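Local coordinates for putative polyphosphate kinase 2 family protein (Arthrobacter aurescens, PDB 3RHF) that probably acts as a polyphosphate kinase of the PPK2 family, moving phosphate groups between polyphosphate and nucleotides, at residues A[171-174]-A[175-179]; A[196-199]-A[200-204]; A[218-221]-A[222-225]; A[257-260]-A[261-264]. One frame throughout, in Å; residues are numbered along the deposited sequence.

Contact 1. Residues A[171-174]-A[175-179]; sequences ESRL and TEQGT
The carbonyl oxygen Glu171 O takes two donors from one residue, Thr175. Thr175 N stands 3.0 Å from Glu171 O in the usual helical i to i+4 bond, and Thr175 OG1 lies 2.9 Å from the same oxygen. The two reach it from opposite faces of the carbonyl plane, which leaves room for both. The hydroxyl can do this because it sits beside the backbone N, opposite its own carbonyl carbon (chi1 -62°), and leans back along the helix.

One turn on, helix 157-176 ends in a Schellman motif. Gly178, at positive phi, donates its N-H to Thr175 O, and Thr179 N crosses the turn to Leu174 O at 2.9 Å. Any side chain at Gly178 would collide with the preceding carbonyl oxygen. Gln177 lays its chain back over Arg173: its CG and CD each come within 3.3 Å of Arg173 O, and its NE2 reaches 3.8 Å from Arg173 CB. Leu174 lines the inner side, its CB 3.9 Å from Thr179 CB, and packs on Leu77 and Ile181 of the sheet. The carboxylate of Glu171 is engaged by Lys183 in a salt bridge, while Arg173 pairs with Asp169 and Glu126.

This is the alpha-to-beta joint that delivers the chain into strand 179-187. Leu174 O and Thr175 O, near the end of the helix, are taken up by the turn, so the helix can stop sharply and the strand begin beside it with Thr179 already bonded.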
ATOM      1  N   GLU A 171      10.103  19.464  12.544  1.00 26.14           N
ATOM      2  CA  GLU A 171       8.654  19.235  12.692  1.00 25.62           C
ATOM      3  C   GLU A 171       7.872  20.566  12.631  1.00 26.69           C
ATOM      4  O   GLU A 171       6.769  20.644  12.136  1.00 26.03           O
ATOM      5  CB  GLU A 171       8.391  18.467  13.975  1.00 24.56           C
ATOM      6  CG  GLU A 171       8.905  17.051  13.817  1.00 24.26           C
ATOM      7  CD  GLU A 171       8.847  16.198  15.093  1.00 26.50           C
ATOM      8  OE1 GLU A 171       8.336  16.701  16.144  1.00 20.18           O
ATOM      9  OE2 GLU A 171       9.309  15.011  14.992  1.00 26.31           O
ATOM     10  N   SER A 172       8.471  21.622  13.150  1.00 28.47           N
ATOM     11  CA  SER A 172       7.847  22.919  13.116  1.00 30.43           C
ATOM     12  C   SER A 172       7.742  23.452  11.661  1.00 30.14           C
ATOM     13  O   SER A 172       6.759  24.080  11.286  1.00 30.63           O
ATOM     14  CB  SER A 172       8.619  23.876  14.035  1.00 31.64           C
ATOM     15  OG  SER A 172       8.212  25.196  13.782  1.00 36.15           O
ATOM     16  N   ARG A 173       8.730  23.165  10.829  1.00 30.15           N
ATOM     17  CA  ARG A 173       8.662  23.607   9.445  1.00 29.65           C
ATOM     18  C   ARG A 173       7.548  22.846   8.743  1.00 28.63           C
ATOM     19  O   ARG A 173       6.749  23.435   7.995  1.00 27.59           O
ATOM     20  CB  ARG A 173      10.011  23.439   8.747  1.00 29.54           C
ATOM     21  CG  ARG A 173      10.935  24.676   8.877  1.00 33.71           C
ATOM     22  CD  ARG A 173      12.456  24.364   9.135  1.00 35.69           C
ATOM     23  NE  ARG A 173      12.901  23.291   8.260  1.00 35.32           N
ATOM     24  CZ  ARG A 173      13.763  22.340   8.570  1.00 37.60           C
ATOM     25  NH1 ARG A 173      14.350  22.308   9.741  1.00 36.77           N
ATOM     26  NH2 ARG A 173      14.048  21.407   7.663  1.00 41.43           N
ATOM     27  N   LEU A 174       7.483  21.538   8.989  1.00 27.91           N
ATOM     28  CA  LEU A 174       6.484  20.711   8.309  1.00 28.25           C
ATOM     29  C   LEU A 174       5.061  21.116   8.660  1.00 28.33           C
ATOM     30  O   LEU A 174       4.187  21.161   7.803  1.00 27.81           O
ATOM     31  CB  LEU A 174       6.646  19.235   8.626  1.00 27.88           C
ATOM     32  CG  LEU A 174       7.846  18.505   8.053  1.00 28.08           C
ATOM     33  CD1 LEU A 174       7.627  17.032   8.430  1.00 28.46           C
ATOM     34  CD2 LEU A 174       8.078  18.682   6.542  1.00 24.19           C
ATOM     35  N   THR A 175       4.855  21.412   9.927  1.00 30.64           N
ATOM     36  CA  THR A 175       3.554  21.824  10.436  1.00 31.58           C
ATOM     37  C   THR A 175       3.130  23.154   9.816  1.00 32.58           C
ATOM     38  O   THR A 175       2.033  23.315   9.398  1.00 32.74           O
ATOM     39  CB  THR A 175       3.588  21.933  11.955  1.00 31.73           C
ATOM     40  OG1 THR A 175       3.877  20.652  12.500  1.00 31.42           O
ATOM     41  CG2 THR A 175       2.253  22.380  12.472  1.00 33.03           C
ATOM     42  N   GLU A 176       4.048  24.077   9.711  1.00 34.13           N
ATOM     43  CA  GLU A 176       3.775  25.343   9.071  1.00 35.85           C
ATOM     44  C   GLU A 176       3.449  25.184   7.585  1.00 34.21           C
ATOM     45  O   GLU A 176       2.604  25.848   7.076  1.00 32.95           O
ATOM     46  CB  GLU A 176       5.013  26.215   9.294  1.00 38.02           C
ATOM     47  CG  GLU A 176       5.104  27.464   8.500  1.00 44.44           C
ATOM     48  CD  GLU A 176       6.238  28.362   9.048  1.00 52.82           C
ATOM     49  OE1 GLU A 176       5.971  29.588   9.236  1.00 55.13           O
ATOM     50  OE2 GLU A 176       7.362  27.813   9.315  1.00 54.44           O
ATOM     51  N   GLN A 177       4.118  24.251   6.911  1.00 33.91           N
ATOM     52  CA  GLN A 177       3.850  23.954   5.509  1.00 32.56           C
ATOM     53  C   GLN A 177       2.508  23.180   5.276  1.00 31.51           C
ATOM     54  O   GLN A 177       2.189  22.797   4.160  1.00 30.65           O
ATOM     55  CB  GLN A 177       5.057  23.184   4.935  1.00 32.62           C
ATOM     56  CG  GLN A 177       6.380  24.011   4.815  1.00 34.16           C
ATOM     57  CD  GLN A 177       7.686  23.174   4.856  1.00 36.24           C
ATOM     58  OE1 GLN A 177       7.686  21.967   4.642  1.00 36.59           O
ATOM     59  NE2 GLN A 177       8.806  23.850   5.155  1.00 39.13           N
ATOM     60  N   GLY A 178       1.723  22.921   6.322  1.00 30.77           N
ATOM     61  CA  GLY A 178       0.485  22.121   6.133  1.00 30.69           C
ATOM     62  C   GLY A 178       0.369  20.712   6.736  1.00 29.67           C
ATOM     63  O   GLY A 178      -0.733  20.171   6.821  1.00 29.22           O
ATOM     64  N   THR A 179       1.484  20.149   7.194  1.00 28.73           N
ATOM     65  CA  THR A 179       1.526  18.792   7.692  1.00 28.54           C
ATOM     66  C   THR A 179       1.013  18.684   9.094  1.00 27.32           C
ATOM     67  O   THR A 179       1.492  19.381   9.950  1.00 28.41           O
ATOM     68  CB  THR A 179       2.947  18.309   7.706  1.00 28.73           C
ATOM     69  OG1 THR A 179       3.476  18.443   6.382  1.00 32.60           O
ATOM     70  CG2 THR A 179       3.016  16.852   8.123  1.00 30.46           C
TER

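Contact 2. Residues A[196-199]-A[200-204]; sequences RLIA and RLDDP. With PO4 (phosphate ion), chain H.
Residues 196-202 form the last turns of helix 190-202 in this P-loop kinase-like fold, and Asp203 leads the chain out of it; the backbone runs from i to i+4 bonds such as Asp202 N to Ile198 O at 2.9 Å to a weak final one, Asp203 N to Ala199 O. Arg200 carries its CG past Arg196 O, 3.4 Å away, then runs extended to NE. The guanidinium comes obliquely within reach of Leu197, whose CD2 is 4.5 Å from Arg200 NH1. Its polar edge faces a bound phosphate, probably from the crystallisation liquor. Arg200 and Lys209 together hold this anion, which may mark a place where phosphate groups can bind.

Arg196, one turn earlier, points elsewhere: it pairs with Glu192 and gives hydrogen bonds to Thr85 O and Ala247 O. On another side of the helix Ile198 and Asp202 lie side by side, Ile198 CG2 being 3.4 Å from Asp202 OD2, and the carboxylate goes on to a salt bridge with Arg283 of the second subunit. Leu197 and Leu201 pack on Val286 of that subunit. At the ion, Arg200 NE donates to phosphate O1 over 2.8 Å at 159°, with O1 in the guanidinium plane.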
ATOM      1  N   ARG A 196       7.293 -12.777  22.367  1.00 32.10           N
ATOM      2  CA  ARG A 196       7.172 -12.688  20.930  1.00 31.68           C
ATOM      3  C   ARG A 196       8.337 -13.354  20.183  1.00 31.43           C
ATOM      4  O   ARG A 196       8.091 -14.027  19.179  1.00 30.41           O
ATOM      5  CB  ARG A 196       6.897 -11.239  20.468  1.00 30.63           C
ATOM      6  CG  ARG A 196       5.507 -10.810  20.876  1.00 30.55           C
ATOM      7  CD  ARG A 196       5.183  -9.375  20.575  1.00 29.42           C
ATOM      8  NE  ARG A 196       3.921  -8.967  21.205  1.00 30.62           N
ATOM      9  CZ  ARG A 196       3.282  -7.826  20.949  1.00 29.19           C
ATOM     10  NH1 ARG A 196       3.749  -6.965  20.054  1.00 32.25           N
ATOM     11  NH2 ARG A 196       2.210  -7.508  21.609  1.00 27.38           N
ATOM     12  N   LEU A 197       9.575 -13.184  20.645  1.00 31.93           N
ATOM     13  CA  LEU A 197      10.703 -13.833  19.963  1.00 32.62           C
ATOM     14  C   LEU A 197      10.587 -15.342  20.101  1.00 33.57           C
ATOM     15  O   LEU A 197      10.863 -16.092  19.148  1.00 34.21           O
ATOM     16  CB  LEU A 197      12.039 -13.367  20.502  1.00 32.69           C
ATOM     17  CG  LEU A 197      12.434 -11.933  20.200  1.00 31.84           C
ATOM     18  CD1 LEU A 197      13.616 -11.580  21.064  1.00 31.33           C
ATOM     19  CD2 LEU A 197      12.759 -11.739  18.723  1.00 30.77           C
ATOM     20  N   ILE A 198      10.145 -15.795  21.269  1.00 34.18           N
ATOM     21  CA  ILE A 198       9.935 -17.220  21.466  1.00 35.42           C
ATOM     22  C   ILE A 198       8.892 -17.750  20.503  1.00 34.93           C
ATOM     23  O   ILE A 198       9.070 -18.806  19.910  1.00 33.89           O
ATOM     24  CB  ILE A 198       9.501 -17.546  22.899  1.00 36.01           C
ATOM     25  CG1 ILE A 198      10.696 -17.537  23.840  1.00 37.47           C
ATOM     26  CG2 ILE A 198       8.853 -18.937  22.957  1.00 37.47           C
ATOM     27  CD1 ILE A 198      10.271 -17.531  25.364  1.00 39.46           C
ATOM     28  N   ALA A 199       7.790 -17.009  20.357  1.00 35.14           N
ATOM     29  CA  ALA A 199       6.746 -17.392  19.381  1.00 35.50           C
ATOM     30  C   ALA A 199       7.294 -17.459  17.941  1.00 36.12           C
ATOM     31  O   ALA A 199       6.930 -18.351  17.174  1.00 37.03           O
ATOM     32  CB  ALA A 199       5.517 -16.515  19.493  1.00 34.37           C
ATOM     33  N   ARG A 200       8.238 -16.611  17.577  1.00 34.74           N
ATOM     34  CA  ARG A 200       8.811 -16.780  16.236  1.00 35.32           C
ATOM     35  C   ARG A 200       9.576 -18.086  16.092  1.00 36.87           C
ATOM     36  O   ARG A 200       9.497 -18.771  15.050  1.00 37.76           O
ATOM     37  CB  ARG A 200       9.722 -15.636  15.886  1.00 34.47           C
ATOM     38  CG  ARG A 200       8.988 -14.346  15.910  1.00 35.30           C
ATOM     39  CD  ARG A 200       9.766 -13.283  15.250  1.00 36.65           C
ATOM     40  NE  ARG A 200       8.997 -12.064  15.075  1.00 36.74           N
ATOM     41  CZ  ARG A 200       9.574 -10.901  14.821  1.00 39.35           C
ATOM     42  NH1 ARG A 200      10.900 -10.836  14.762  1.00 39.16           N
ATOM     43  NH2 ARG A 200       8.843  -9.802  14.646  1.00 41.13           N
ATOM     44  N   LEU A 201      10.324 -18.445  17.129  1.00 37.60           N
ATOM     45  CA  LEU A 201      11.081 -19.700  17.086  1.00 38.86           C
ATOM     46  C   LEU A 201      10.162 -20.945  17.123  1.00 41.15           C
ATOM     47  O   LEU A 201      10.432 -21.922  16.447  1.00 42.63           O
ATOM     48  CB  LEU A 201      12.100 -19.683  18.203  1.00 39.08           C
ATOM     49  CG  LEU A 201      13.088 -18.532  18.071  1.00 37.79           C
ATOM     50  CD1 LEU A 201      13.967 -18.381  19.282  1.00 38.95           C
ATOM     51  CD2 LEU A 201      13.922 -18.738  16.817  1.00 38.15           C
ATOM     52  N   ASP A 202       9.050 -20.872  17.862  1.00 42.49           N
ATOM     53  CA  ASP A 202       8.064 -21.964  17.937  1.00 45.00           C
ATOM     54  C   ASP A 202       7.159 -22.104  16.680  1.00 45.30           C
ATOM     55  O   ASP A 202       6.522 -23.123  16.490  1.00 46.64           O
ATOM     56  CB  ASP A 202       7.176 -21.800  19.187  1.00 46.04           C
ATOM     57  CG  ASP A 202       7.937 -22.032  20.522  1.00 49.51           C
ATOM     58  OD1 ASP A 202       9.103 -22.515  20.540  1.00 52.14           O
ATOM     59  OD2 ASP A 202       7.361 -21.712  21.588  1.00 52.08           O
ATOM     60  N   ASP A 203       7.090 -21.098  15.815  1.00 44.02           N
ATOM     61  CA  ASP A 203       6.259 -21.221  14.620  1.00 44.70           C
ATOM     62  C   ASP A 203       7.149 -21.259  13.415  1.00 43.66           C
ATOM     63  O   ASP A 203       7.802 -20.279  13.135  1.00 41.57           O
ATOM     64  CB  ASP A 203       5.309 -20.043  14.527  1.00 44.98           C
ATOM     65  CG  ASP A 203       4.337 -20.162  13.403  1.00 46.26           C
ATOM     66  OD1 ASP A 203       4.503 -21.033  12.539  1.00 48.22           O
ATOM     67  OD2 ASP A 203       3.386 -19.359  13.386  1.00 50.20           O
ATOM     68  N   PRO A 204       7.189 -22.408  12.707  1.00 45.59           N
ATOM     69  CA  PRO A 204       7.986 -22.608  11.475  1.00 45.41           C
ATOM     70  C   PRO A 204       7.710 -21.573  10.407  1.00 43.57           C
ATOM     71  O   PRO A 204       8.610 -21.167   9.684  1.00 43.48           O
ATOM     72  CB  PRO A 204       7.533 -23.988  10.950  1.00 47.63           C
ATOM     73  CG  PRO A 204       7.016 -24.702  12.132  1.00 50.26           C
ATOM     74  CD  PRO A 204       6.500 -23.649  13.121  1.00 48.29           C
TER
HETATM   75  P   PO4 H 287       5.017 -11.538  14.045  1.00 59.50           P
HETATM   76  O1  PO4 H 287       6.223 -12.298  14.608  1.00 58.30           O
HETATM   77  O2  PO4 H 287       4.548 -12.290  12.815  1.00 56.78           O
HETATM   78  O3  PO4 H 287       3.807 -11.567  14.966  1.00 59.56           O
HETATM   79  O4  PO4 H 287       5.415 -10.080  13.808  1.00 57.01           O

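Contact 3. Residues A[218-221]-A[222-225]; sequences RAYW and DDYM
From Trp221 CB, at the first turn of helix 221-235, the ring departs opposite the backbone N (chi1 -176°), which swings the indole along the helix toward Met225, a selenomethionine. CD1 has Asp222 OD1 at its edge, in the ring plane and 3.9 Å away; that carboxylate stands almost perpendicular to the indole. NE1 meets Met225 CG at 3.6 Å. Farther out, CE2 and CZ2 lie under the methyl CE, which sits over one ring face toward the rim, 4.0 Å from CE2, in a CH-pi contact. The selenium, standing in for methionine sulfur, approaches the five-membered ring obliquely, a Met-aromatic contact. The same indole also packs on Lys190 and Gln193 of helix 190-202. Replacing Trp221 with an alanine would probably leave Met225 CE without its ring face and open a gap toward helix 190-202.

Tyr220 occupies the N-cap position. Its O accepts Tyr224 N at 3.1 Å in a nearly straight bond (171°), and Met225 N follows with a bond to Trp221 O, also 3.1 Å. The Tyr220 ring turns an edge to Asp223, with CD1 3.6 Å from OD2. Tyr224 CE2 packs 4.1 Å from Tyr220 CB. Main-chain bonds thus start the helix, and the methyl over the indole face adds to them an apolar contact that is probably largely dispersive.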
ATOM      1  N   ARG A 218      18.313  -6.907  23.540  1.00 52.27           N
ATOM      2  CA  ARG A 218      17.618  -7.035  24.836  1.00 50.50           C
ATOM      3  C   ARG A 218      18.559  -6.644  25.973  1.00 50.83           C
ATOM      4  O   ARG A 218      18.142  -6.081  26.981  1.00 50.66           O
ATOM      5  CB  ARG A 218      17.113  -8.461  25.101  1.00 49.20           C
ATOM      6  CG  ARG A 218      15.922  -8.894  24.292  1.00 46.73           C
ATOM      7  CD  ARG A 218      15.479 -10.336  24.606  1.00 45.16           C
ATOM      8  NE  ARG A 218      15.079 -10.544  26.009  1.00 45.25           N
ATOM      9  CZ  ARG A 218      13.970 -10.055  26.573  1.00 44.12           C
ATOM     10  NH1 ARG A 218      13.708 -10.312  27.847  1.00 44.01           N
ATOM     11  NH2 ARG A 218      13.104  -9.318  25.880  1.00 43.04           N
ATOM     12  N   ALA A 219      19.836  -6.962  25.803  1.00 51.05           N
ATOM     13  CA  ALA A 219      20.851  -6.588  26.763  1.00 50.93           C
ATOM     14  C   ALA A 219      20.825  -5.063  26.979  1.00 50.55           C
ATOM     15  O   ALA A 219      21.126  -4.589  28.065  1.00 50.60           O
ATOM     16  CB  ALA A 219      22.221  -7.074  26.287  1.00 51.26           C
ATOM     17  N   TYR A 220      20.404  -4.302  25.966  1.00 49.20           N
ATOM     18  CA  TYR A 220      20.357  -2.863  26.084  1.00 48.67           C
ATOM     19  C   TYR A 220      18.970  -2.295  26.345  1.00 46.85           C
ATOM     20  O   TYR A 220      18.763  -1.082  26.263  1.00 46.44           O
ATOM     21  CB  TYR A 220      20.986  -2.230  24.851  1.00 49.18           C
ATOM     22  CG  TYR A 220      22.455  -2.561  24.691  1.00 52.37           C
ATOM     23  CD1 TYR A 220      23.441  -1.782  25.283  1.00 56.46           C
ATOM     24  CD2 TYR A 220      22.855  -3.662  23.949  1.00 55.27           C
ATOM     25  CE1 TYR A 220      24.809  -2.107  25.129  1.00 58.99           C
ATOM     26  CE2 TYR A 220      24.201  -3.997  23.793  1.00 57.32           C
ATOM     27  CZ  TYR A 220      25.168  -3.222  24.383  1.00 58.65           C
ATOM     28  OH  TYR A 220      26.478  -3.573  24.219  1.00 59.56           O
ATOM     29  N   TRP A 221      18.046  -3.139  26.765  1.00 45.37           N
ATOM     30  CA  TRP A 221      16.656  -2.723  26.879  1.00 44.59           C
ATOM     31  C   TRP A 221      16.394  -1.462  27.720  1.00 45.18           C
ATOM     32  O   TRP A 221      15.569  -0.626  27.342  1.00 44.79           O
ATOM     33  CB  TRP A 221      15.764  -3.874  27.380  1.00 44.18           C
ATOM     34  CG  TRP A 221      14.295  -3.505  27.418  1.00 41.09           C
ATOM     35  CD1 TRP A 221      13.668  -2.798  28.383  1.00 40.12           C
ATOM     36  CD2 TRP A 221      13.302  -3.802  26.438  1.00 36.10           C
ATOM     37  NE1 TRP A 221      12.339  -2.658  28.093  1.00 37.76           N
ATOM     38  CE2 TRP A 221      12.090  -3.257  26.897  1.00 35.24           C
ATOM     39  CE3 TRP A 221      13.320  -4.484  25.220  1.00 35.99           C
ATOM     40  CZ2 TRP A 221      10.903  -3.377  26.204  1.00 35.72           C
ATOM     41  CZ3 TRP A 221      12.149  -4.595  24.512  1.00 34.91           C
ATOM     42  CH2 TRP A 221      10.946  -4.033  25.003  1.00 35.38           C
ATOM     43  N   ASP A 222      17.037  -1.328  28.872  1.00 45.97           N
ATOM     44  CA  ASP A 222      16.687  -0.213  29.744  1.00 46.30           C
ATOM     45  C   ASP A 222      17.310   1.069  29.217  1.00 45.13           C
ATOM     46  O   ASP A 222      16.764   2.129  29.469  1.00 45.02           O
ATOM     47  CB  ASP A 222      17.093  -0.473  31.207  1.00 47.61           C
ATOM     48  CG  ASP A 222      16.295  -1.631  31.852  1.00 50.61           C
ATOM     49  OD1 ASP A 222      15.024  -1.624  31.822  1.00 50.45           O
ATOM     50  OD2 ASP A 222      16.959  -2.541  32.401  1.00 52.75           O
ATOM     51  N   ASP A 223      18.441   0.966  28.508  1.00 44.30           N
ATOM     52  CA  ASP A 223      19.092   2.121  27.871  1.00 44.08           C
ATOM     53  C   ASP A 223      18.124   2.702  26.792  1.00 43.15           C
ATOM     54  O   ASP A 223      17.840   3.922  26.759  1.00 42.94           O
ATOM     55  CB  ASP A 223      20.446   1.734  27.226  1.00 44.46           C
ATOM     56  CG  ASP A 223      21.545   1.287  28.256  1.00 47.16           C
ATOM     57  OD1 ASP A 223      21.758   2.003  29.264  1.00 49.80           O
ATOM     58  OD2 ASP A 223      22.224   0.232  28.035  1.00 46.85           O
ATOM     59  N   TYR A 224      17.571   1.810  25.957  1.00 42.00           N
ATOM     60  CA  TYR A 224      16.526   2.188  25.024  1.00 40.32           C
ATOM     61  C   TYR A 224      15.339   2.828  25.695  1.00 39.82           C
ATOM     62  O   TYR A 224      14.895   3.834  25.231  1.00 39.41           O
ATOM     63  CB  TYR A 224      16.060   1.004  24.208  1.00 39.97           C
ATOM     64  CG  TYR A 224      16.914   0.666  23.010  1.00 39.32           C
ATOM     65  CD1 TYR A 224      16.846   1.411  21.826  1.00 38.26           C
ATOM     66  CD2 TYR A 224      17.763  -0.421  23.042  1.00 37.96           C
ATOM     67  CE1 TYR A 224      17.647   1.071  20.706  1.00 37.61           C
ATOM     68  CE2 TYR A 224      18.535  -0.760  21.953  1.00 38.23           C
ATOM     69  CZ  TYR A 224      18.480  -0.028  20.790  1.00 36.82           C
ATOM     70  OH  TYR A 224      19.267  -0.448  19.741  1.00 37.51           O
HETATM   71  N   MSE A 225      14.792   2.272  26.761  1.00 40.55           N
HETATM   72  CA  MSE A 225      13.701   2.976  27.440  1.00 41.99           C
HETATM   73  C   MSE A 225      14.081   4.384  27.900  1.00 42.25           C
HETATM   74  O   MSE A 225      13.245   5.293  27.901  1.00 41.31           O
HETATM   75  CB  MSE A 225      13.205   2.221  28.669  1.00 43.66           C
HETATM   76  CG  MSE A 225      12.416   0.910  28.401  1.00 46.78           C
HETATM   77 SE   MSE A 225      11.076   0.915  26.946  1.00 54.22          SE
HETATM   78  CE  MSE A 225      12.228   0.470  25.410  1.00 44.48           C
TER

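Contact 4. Residues A[257-260]-A[261-264]; sequences VQQL and LLDA
Gln259 NE2 donates to Asp263 OD1 one turn later, 3.0 Å away and almost straight at 171°. The acceptor lies in the plane of the amide, but the donor comes from above the carboxylate, whose plane is turned 51° from the amide's. Gln259 folds back to do this, its chain bent at chi2 (64°). The other end of each group is also taken: Gln259 OE1 accepts from Gln53, and Asp263 OD2 is bonded to Ser15. Gln258 in turn bonds His94 and Asp54. An alanine in place of Gln259 is likely to leave Asp263 OD1 without this donor and Gln53 without its acceptor.

Four successive i to i+4 main-chain bonds hold this part of helix 250-266, among them Leu261 N to Val257 O at 3.1 Å and Asp263 N to Gln259 O at 2.9 Å.

Val257, Leu260 and Leu261 lie on strands 75-82 and 179-187, while Leu262, its CG 3.4 Å from Gln258 O, packs on helix 43-69. The helix thus meets the sheet through hydrocarbon alone in these three residues, whereas its polar groups are bonded to residues around it, Gln53 and Ser15 among them.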
ATOM      1  N   VAL A 257      -3.907   3.553  17.274  1.00 22.38           N
ATOM      2  CA  VAL A 257      -3.243   4.204  16.174  1.00 22.10           C
ATOM      3  C   VAL A 257      -4.289   4.693  15.213  1.00 22.83           C
ATOM      4  O   VAL A 257      -4.310   5.884  14.855  1.00 22.49           O
ATOM      5  CB  VAL A 257      -2.172   3.345  15.497  1.00 22.22           C
ATOM      6  CG1 VAL A 257      -1.662   4.069  14.276  1.00 22.78           C
ATOM      7  CG2 VAL A 257      -0.969   3.139  16.429  1.00 19.23           C
ATOM      8  N   GLN A 258      -5.220   3.828  14.837  1.00 23.54           N
ATOM      9  CA  GLN A 258      -6.232   4.300  13.887  1.00 24.23           C
ATOM     10  C   GLN A 258      -7.059   5.469  14.376  1.00 23.09           C
ATOM     11  O   GLN A 258      -7.327   6.395  13.600  1.00 22.56           O
ATOM     12  CB  GLN A 258      -7.104   3.171  13.276  1.00 25.12           C
ATOM     13  CG  GLN A 258      -6.472   2.783  11.951  1.00 28.38           C
ATOM     14  CD  GLN A 258      -7.143   1.681  11.185  1.00 34.90           C
ATOM     15  OE1 GLN A 258      -6.479   0.722  10.775  1.00 36.17           O
ATOM     16  NE2 GLN A 258      -8.450   1.832  10.914  1.00 39.85           N
ATOM     17  N   GLN A 259      -7.426   5.483  15.649  1.00 22.95           N
ATOM     18  CA  GLN A 259      -8.296   6.574  16.142  1.00 23.12           C
ATOM     19  C   GLN A 259      -7.515   7.849  16.190  1.00 22.81           C
ATOM     20  O   GLN A 259      -8.055   8.916  15.961  1.00 24.54           O
ATOM     21  CB  GLN A 259      -8.926   6.269  17.500  1.00 23.74           C
ATOM     22  CG  GLN A 259     -10.163   7.103  17.834  1.00 22.94           C
ATOM     23  CD  GLN A 259     -11.324   6.850  16.900  1.00 24.02           C
ATOM     24  OE1 GLN A 259     -11.755   5.717  16.681  1.00 26.13           O
ATOM     25  NE2 GLN A 259     -11.850   7.912  16.341  1.00 22.08           N
ATOM     26  N   LEU A 260      -6.219   7.745  16.415  1.00 23.21           N
ATOM     27  CA  LEU A 260      -5.337   8.934  16.398  1.00 23.12           C
ATOM     28  C   LEU A 260      -5.305   9.603  15.039  1.00 21.65           C
ATOM     29  O   LEU A 260      -5.406  10.836  14.934  1.00 20.19           O
ATOM     30  CB  LEU A 260      -3.914   8.541  16.806  1.00 23.37           C
ATOM     31  CG  LEU A 260      -3.617   8.505  18.308  1.00 25.89           C
ATOM     32  CD1 LEU A 260      -2.214   7.992  18.488  1.00 23.82           C
ATOM     33  CD2 LEU A 260      -3.771   9.867  19.028  1.00 23.96           C
ATOM     34  N   LEU A 261      -5.142   8.758  14.020  1.00 22.92           N
ATOM     35  CA  LEU A 261      -5.262   9.153  12.626  1.00 23.14           C
ATOM     36  C   LEU A 261      -6.569   9.802  12.293  1.00 22.65           C
ATOM     37  O   LEU A 261      -6.578  10.851  11.684  1.00 21.94           O
ATOM     38  CB  LEU A 261      -5.139   7.941  11.739  1.00 24.19           C
ATOM     39  CG  LEU A 261      -3.914   7.800  10.887  1.00 28.49           C
ATOM     40  CD1 LEU A 261      -2.632   8.313  11.570  1.00 32.50           C
ATOM     41  CD2 LEU A 261      -3.782   6.332  10.549  1.00 30.21           C
ATOM     42  N   LEU A 262      -7.674   9.157  12.664  1.00 23.84           N
ATOM     43  CA  LEU A 262      -9.028   9.699  12.332  1.00 25.49           C
ATOM     44  C   LEU A 262      -9.298  11.034  13.013  1.00 26.48           C
ATOM     45  O   LEU A 262      -9.911  11.903  12.413  1.00 26.56           O
ATOM     46  CB  LEU A 262     -10.173   8.722  12.683  1.00 25.35           C
ATOM     47  CG  LEU A 262     -10.102   7.401  11.907  1.00 26.27           C
ATOM     48  CD1 LEU A 262     -10.803   6.248  12.673  1.00 27.43           C
ATOM     49  CD2 LEU A 262     -10.675   7.506  10.506  1.00 22.22           C
ATOM     50  N   ASP A 263      -8.873  11.151  14.280  1.00 27.53           N
ATOM     51  CA  ASP A 263      -9.098  12.355  15.058  1.00 28.44           C
ATOM     52  C   ASP A 263      -8.223  13.504  14.497  1.00 27.55           C
ATOM     53  O   ASP A 263      -8.671  14.624  14.440  1.00 28.45           O
ATOM     54  CB  ASP A 263      -8.784  12.103  16.529  1.00 29.09           C
ATOM     55  CG  ASP A 263      -9.810  11.143  17.244  1.00 33.79           C
ATOM     56  OD1 ASP A 263     -10.837  10.669  16.659  1.00 35.72           O
ATOM     57  OD2 ASP A 263      -9.578  10.885  18.463  1.00 40.14           O
ATOM     58  N   ALA A 264      -6.990  13.205  14.080  1.00 25.98           N
ATOM     59  CA  ALA A 264      -6.110  14.179  13.405  1.00 25.71           C
ATOM     60  C   ALA A 264      -6.732  14.649  12.063  1.00 25.53           C
ATOM     61  O   ALA A 264      -6.761  15.837  11.770  1.00 25.75           O
ATOM     62  CB  ALA A 264      -4.730  13.584  13.169  1.00 24.21           C
TER

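Overall arrangement
Contacts 1 and 4 belong to helices on opposite faces of the parallel sheet: Leu174 meets Leu77 and Ile181, whereas helix 250-266 packs on Leu76, Leu78, Val182 and Val184, their neighbours in sequence. Their centres are 18 Å apart, with contact 4 nearer the middle of the chain. Contacts 2 and 3 touch, Leu197 CD1 lying 4.2 Å from Arg218 CD, and both meet the second subunit, Arg218 through Ser289 there. The bound phosphate belongs to contact 2, whose centre is 41 Å from that of contact 1, across the chain's centre. The carboxyl end of helix 157-176 is thus remote from this bound phosphate.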